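Local coordinates for transcriptional regulator, LacI family protein (Rhodococcus jostii, PDB 3K9C) that probably acts as a DNA-binding transcription factor of the LacI family that recognises regulatory sequences, with a sugar-binding-like effector domain, at residues B[67-72]-B[249-254]; B[92-97]-B[245-250]. All coordinates share one frame; numbering follows the deposited sequence.

Interactions 1 and 2 set two neighbouring parallel strands, 67-73 and 91-94, against successive turns of one helix, 240-255, and their centres are 8 Å apart. Asp249 and Gly250 belong to both helix segments. Between the strands, probable hydrogen bonds join Leu72 O to Val94 N and Leu72 N to Leu92 O, each 2.9 Å long. The apolar layers merge where Ile71 CG2 meets Val94 CG2 at 3.8 Å. The centre of interaction 2 lies about 13 Å from the centre of the chain and that of interaction 1 about 20 Å, which is consistent with interaction 2 lying nearer the junction of the two lobes, the region where relatives bind effectors.

Interaction 1. Residues B[67-72]-B[249-254]; sequences CEAAIL and DGALAQ
The methyl of Ala251 on helix 240-255 touches two residues of strand 67-73, Ala69 and Ile71, and these apolar touches are the whole of the direct contact. Methyl meets methyl in the first, Ala69 CB lying 4.1 Å from Ala251 CB. The second comes at roughly a right angle to it: Ile71 CD1 ends 4.1 Å from Ala251 CB. Ile71 reaches the helix through its long branch, with CG1 beside the backbone N (chi1 -65°) and CD1 stretched outward by an extended chi2 of 170°. With CA atoms of Ala69 and Ala251 6.3 Å apart, the small residues let strand and helix come near, yet only 99 Å² is buried in all. Leu252 also touches Leu15 and Tyr42 on the next two strands.

Backbone hydrogen bonding runs along the helix and from strand to strand through the sheet, not across the contact. In the helix, Ala253 N bonds to Asp249 O at 2.8 Å and Gln254 N to Gly250 O at 3.0 Å. The strand bonds to its neighbours in the sheet, Ala69 and Ile71 pairing with Gly16, and Ala70 with Pro90 and Leu92.

Charged groups keep to the margins. Glu68, at the corner where the chain turns into the strand, forms a salt bridge with Arg13, and Asp249 forms one with Arg40.

A helix that follows the second lobe in sequence thus covers parallel strands of the first lobe's mixed sheet, the interleaved chain path characteristic of the two-lobed periplasmic-binding-protein type I fold of LacI-family regulators.

Interaction 2. Residues B[92-97]-B[245-250]; sequences LVVARA and EAAVDG
Leu92, on strand 91-94, lays its two methyls over the backbone and side chain of helix 240-255 and gives the largest share of the 138 Å² buried. With CG anti to the backbone N (chi1 -176°), the branch point is placed so that both methyls reach the helix. CD1 then rests on main chain, 3.8 Å from both Ala247 O and Gly250 C, while CD2 lies 4.1 Å from Ala247 CB. Gly250 has no side chain, so the leucine methyl packs straight onto its backbone, one turn beyond Ala247.

Ala247 is the helix's counterpart: its methyl faces Leu92 CD2, and Ala247 CB also lies 3.9 Å from Val94 CG2. Strand 92-94 and helix 245-250 run almost exactly antiparallel, at 172°, with axes 9.3 Å apart, so Leu92 and Val94 converge on Ala247, with Leu92 reaching on to Gly250. Val94 also touches Leu29 of helix 24-39, which packs beside helix 240-255 through Ile33 and Ala36 against Val248.

Past the strand, Arg96 grips Ala97 O side-on with NE and NH2, and its NH1 bonds to Thr75 O and Phe77 O. Across the contact itself, where only methyls, helix backbone and no charges meet, cohesion probably comes from close apolar packing and exclusion of water.

Interaction 1. Residues B[67-72]-B[249-254]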
loop_
_atom_site.group_PDB
_atom_site.type_symbol
_atom_site.label_atom_id
_atom_site.label_comp_id
_atom_site.label_asym_id
_atom_site.label_seq_id
_atom_site.Cartn_x
_atom_site.Cartn_y
_atom_site.Cartn_z
ATOM N N CYS B 67 -23.760 -5.032 11.087
ATOM C CA CYS B 67 -23.677 -4.698 9.669
ATOM C C CYS B 67 -24.974 -5.091 8.970
ATOM O O CYS B 67 -25.428 -6.233 9.091
ATOM C CB CYS B 67 -22.509 -5.441 9.011
ATOM S SG CYS B 67 -20.894 -5.113 9.749
ATOM N N GLU B 68 -25.561 -4.148 8.237
ATOM C CA GLU B 68 -26.805 -4.392 7.507
ATOM C C GLU B 68 -26.521 -4.991 6.140
ATOM O O GLU B 68 -27.435 -5.315 5.380
ATOM C CB GLU B 68 -27.582 -3.089 7.339
ATOM C CG GLU B 68 -28.214 -2.586 8.619
ATOM C CD GLU B 68 -28.866 -1.235 8.440
ATOM O OE1 GLU B 68 -29.613 -1.065 7.450
ATOM O OE2 GLU B 68 -28.634 -0.349 9.291
ATOM N N ALA B 69 -25.240 -5.129 5.834
ATOM C CA ALA B 69 -24.814 -5.695 4.571
ATOM C C ALA B 69 -23.317 -5.928 4.642
ATOM O O ALA B 69 -22.619 -5.308 5.446
ATOM C CB ALA B 69 -25.149 -4.743 3.425
ATOM N N ALA B 70 -22.834 -6.835 3.807
ATOM C CA ALA B 70 -21.418 -7.147 3.754
ATOM C C ALA B 70 -20.943 -6.996 2.321
ATOM O O ALA B 70 -21.452 -7.665 1.423
ATOM C CB ALA B 70 -21.163 -8.574 4.247
ATOM N N ILE B 71 -19.985 -6.097 2.120
ATOM C CA ILE B 71 -19.389 -5.852 0.810
ATOM C C ILE B 71 -17.974 -6.450 0.836
ATOM O O ILE B 71 -17.104 -5.985 1.581
ATOM C CB ILE B 71 -19.291 -4.347 0.533
ATOM C CG1 ILE B 71 -20.692 -3.747 0.437
ATOM C CG2 ILE B 71 -18.497 -4.103 -0.744
ATOM C CD1 ILE B 71 -20.699 -2.244 0.396
ATOM N N LEU B 72 -17.752 -7.486 0.033
ATOM C CA LEU B 72 -16.452 -8.150 -0.013
ATOM C C LEU B 72 -15.652 -7.742 -1.252
ATOM O O LEU B 72 -16.061 -8.010 -2.383
ATOM C CB LEU B 72 -16.635 -9.675 -0.008
ATOM C CG LEU B 72 -17.595 -10.316 1.009
ATOM C CD1 LEU B 72 -17.489 -11.837 0.902
ATOM C CD2 LEU B 72 -17.269 -9.870 2.420
ATOM N N ASP B 249 -24.756 1.510 -3.310
ATOM C CA ASP B 249 -26.164 1.563 -3.725
ATOM C C ASP B 249 -26.743 0.163 -3.876
ATOM O O ASP B 249 -27.882 -0.086 -3.490
ATOM C CB ASP B 249 -26.322 2.314 -5.047
ATOM C CG ASP B 249 -26.125 3.810 -4.898
ATOM O OD1 ASP B 249 -26.663 4.384 -3.928
ATOM O OD2 ASP B 249 -25.443 4.416 -5.758
ATOM N N GLY B 250 -25.959 -0.747 -4.449
ATOM C CA GLY B 250 -26.415 -2.117 -4.614
ATOM C C GLY B 250 -26.693 -2.741 -3.258
ATOM O O GLY B 250 -27.674 -3.463 -3.079
ATOM N N ALA B 251 -25.829 -2.455 -2.289
ATOM C CA ALA B 251 -26.001 -2.994 -0.943
ATOM C C ALA B 251 -27.232 -2.382 -0.272
ATOM O O ALA B 251 -28.039 -3.092 0.320
ATOM C CB ALA B 251 -24.757 -2.733 -0.103
ATOM N N LEU B 252 -27.370 -1.063 -0.358
ATOM C CA LEU B 252 -28.520 -0.393 0.233
ATOM C C LEU B 252 -29.812 -0.859 -0.450
ATOM O O LEU B 252 -30.870 -0.903 0.175
ATOM C CB LEU B 252 -28.366 1.130 0.126
ATOM C CG LEU B 252 -27.709 1.830 1.323
ATOM C CD1 LEU B 252 -26.323 1.278 1.569
ATOM C CD2 LEU B 252 -27.653 3.316 1.074
ATOM N N ALA B 253 -29.713 -1.221 -1.726
ATOM C CA ALA B 253 -30.863 -1.701 -2.476
ATOM C C ALA B 253 -31.275 -3.088 -1.984
ATOM O O ALA B 253 -32.466 -3.384 -1.874
ATOM C CB ALA B 253 -30.537 -1.751 -3.956
ATOM N N GLN B 254 -30.286 -3.934 -1.694
ATOM C CA GLN B 254 -30.539 -5.289 -1.210
ATOM C C GLN B 254 -31.091 -5.269 0.212
ATOM O O GLN B 254 -31.845 -6.159 0.617
ATOM C CB GLN B 254 -29.255 -6.129 -1.266
ATOM C CG GLN B 254 -28.891 -6.605 -2.666
ATOM C CD GLN B 254 -27.696 -7.552 -2.695
ATOM O OE1 GLN B 254 -27.643 -8.535 -1.952
ATOM N NE2 GLN B 254 -26.737 -7.264 -3.570
#

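Interaction 2. Residues B[92-97]-B[245-250]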
loop_
_atom_site.group_PDB
_atom_site.type_symbol
_atom_site.label_atom_id
_atom_site.label_comp_id
_atom_site.label_asym_id
_atom_site.label_seq_id
_atom_site.Cartn_x
_atom_site.Cartn_y
_atom_site.Cartn_z
ATOM N N LEU B 92 -22.686 -8.517 -1.139
ATOM C CA LEU B 92 -22.316 -8.079 -2.478
ATOM C C LEU B 92 -20.796 -8.132 -2.630
ATOM O O LEU B 92 -20.050 -7.652 -1.766
ATOM C CB LEU B 92 -22.818 -6.649 -2.716
ATOM C CG LEU B 92 -22.633 -5.999 -4.089
ATOM C CD1 LEU B 92 -23.756 -4.987 -4.307
ATOM C CD2 LEU B 92 -21.270 -5.315 -4.186
ATOM N N VAL B 93 -20.340 -8.738 -3.719
ATOM C CA VAL B 93 -18.914 -8.841 -3.984
ATOM C C VAL B 93 -18.508 -7.774 -4.999
ATOM O O VAL B 93 -19.315 -7.356 -5.833
ATOM C CB VAL B 93 -18.542 -10.234 -4.548
ATOM C CG1 VAL B 93 -18.991 -11.323 -3.576
ATOM C CG2 VAL B 93 -19.173 -10.434 -5.921
ATOM N N VAL B 94 -17.257 -7.334 -4.916
ATOM C CA VAL B 94 -16.741 -6.332 -5.834
ATOM C C VAL B 94 -15.536 -6.857 -6.608
ATOM O O VAL B 94 -14.726 -7.613 -6.072
ATOM C CB VAL B 94 -16.313 -5.057 -5.086
ATOM C CG1 VAL B 94 -15.741 -4.050 -6.067
ATOM C CG2 VAL B 94 -17.501 -4.447 -4.371
ATOM N N ALA B 95 -15.431 -6.447 -7.868
ATOM C CA ALA B 95 -14.320 -6.829 -8.732
ATOM C C ALA B 95 -14.364 -8.281 -9.182
ATOM O O ALA B 95 -13.351 -8.833 -9.602
ATOM C CB ALA B 95 -12.998 -6.541 -8.032
ATOM N N ARG B 96 -15.536 -8.897 -9.089
ATOM C CA ARG B 96 -15.713 -10.282 -9.510
ATOM C C ARG B 96 -17.190 -10.640 -9.508
ATOM O O ARG B 96 -18.006 -9.937 -8.910
ATOM C CB ARG B 96 -14.974 -11.248 -8.575
ATOM C CG ARG B 96 -15.497 -11.258 -7.145
ATOM C CD ARG B 96 -15.147 -12.550 -6.406
ATOM N NE ARG B 96 -16.043 -13.650 -6.763
ATOM C CZ ARG B 96 -16.007 -14.863 -6.212
ATOM N NH1 ARG B 96 -15.113 -15.155 -5.273
ATOM N NH2 ARG B 96 -16.888 -15.788 -6.582
ATOM N N ALA B 97 -17.527 -11.732 -10.185
ATOM C CA ALA B 97 -18.900 -12.202 -10.237
ATOM C C ALA B 97 -19.147 -13.033 -8.978
ATOM O O ALA B 97 -18.255 -13.748 -8.520
ATOM C CB ALA B 97 -19.115 -13.049 -11.487
ATOM N N GLU B 245 -19.527 3.772 -5.440
ATOM C CA GLU B 245 -20.892 4.276 -5.296
ATOM C C GLU B 245 -21.901 3.204 -5.679
ATOM O O GLU B 245 -22.936 3.059 -5.033
ATOM C CB GLU B 245 -21.121 5.509 -6.184
ATOM C CG GLU B 245 -20.207 6.679 -5.911
ATOM C CD GLU B 245 -20.749 7.981 -6.486
ATOM O OE1 GLU B 245 -21.805 8.445 -6.002
ATOM O OE2 GLU B 245 -20.126 8.540 -7.418
ATOM N N ALA B 246 -21.595 2.461 -6.738
ATOM C CA ALA B 246 -22.468 1.400 -7.222
ATOM C C ALA B 246 -22.552 0.255 -6.214
ATOM O O ALA B 246 -23.622 -0.325 -6.003
ATOM C CB ALA B 246 -21.967 0.886 -8.553
ATOM N N ALA B 247 -21.423 -0.069 -5.589
ATOM C CA ALA B 247 -21.399 -1.135 -4.603
ATOM C C ALA B 247 -22.260 -0.743 -3.396
ATOM O O ALA B 247 -23.041 -1.559 -2.893
ATOM C CB ALA B 247 -19.960 -1.413 -4.169
ATOM N N VAL B 248 -22.112 0.500 -2.936
ATOM C CA VAL B 248 -22.892 0.986 -1.798
ATOM C C VAL B 248 -24.393 1.004 -2.129
ATOM O O VAL B 248 -25.204 0.563 -1.314
ATOM C CB VAL B 248 -22.445 2.415 -1.351
ATOM C CG1 VAL B 248 -23.478 3.024 -0.406
ATOM C CG2 VAL B 248 -21.109 2.338 -0.631
ATOM N N ASP B 249 -24.756 1.510 -3.310
ATOM C CA ASP B 249 -26.164 1.563 -3.725
ATOM C C ASP B 249 -26.743 0.163 -3.876
ATOM O O ASP B 249 -27.882 -0.086 -3.490
ATOM C CB ASP B 249 -26.322 2.314 -5.047
ATOM C CG ASP B 249 -26.125 3.810 -4.898
ATOM O OD1 ASP B 249 -26.663 4.384 -3.928
ATOM O OD2 ASP B 249 -25.443 4.416 -5.758
ATOM N N GLY B 250 -25.959 -0.747 -4.449
ATOM C CA GLY B 250 -26.415 -2.117 -4.614
ATOM C C GLY B 250 -26.693 -2.741 -3.258
ATOM O O GLY B 250 -27.674 -3.463 -3.079
#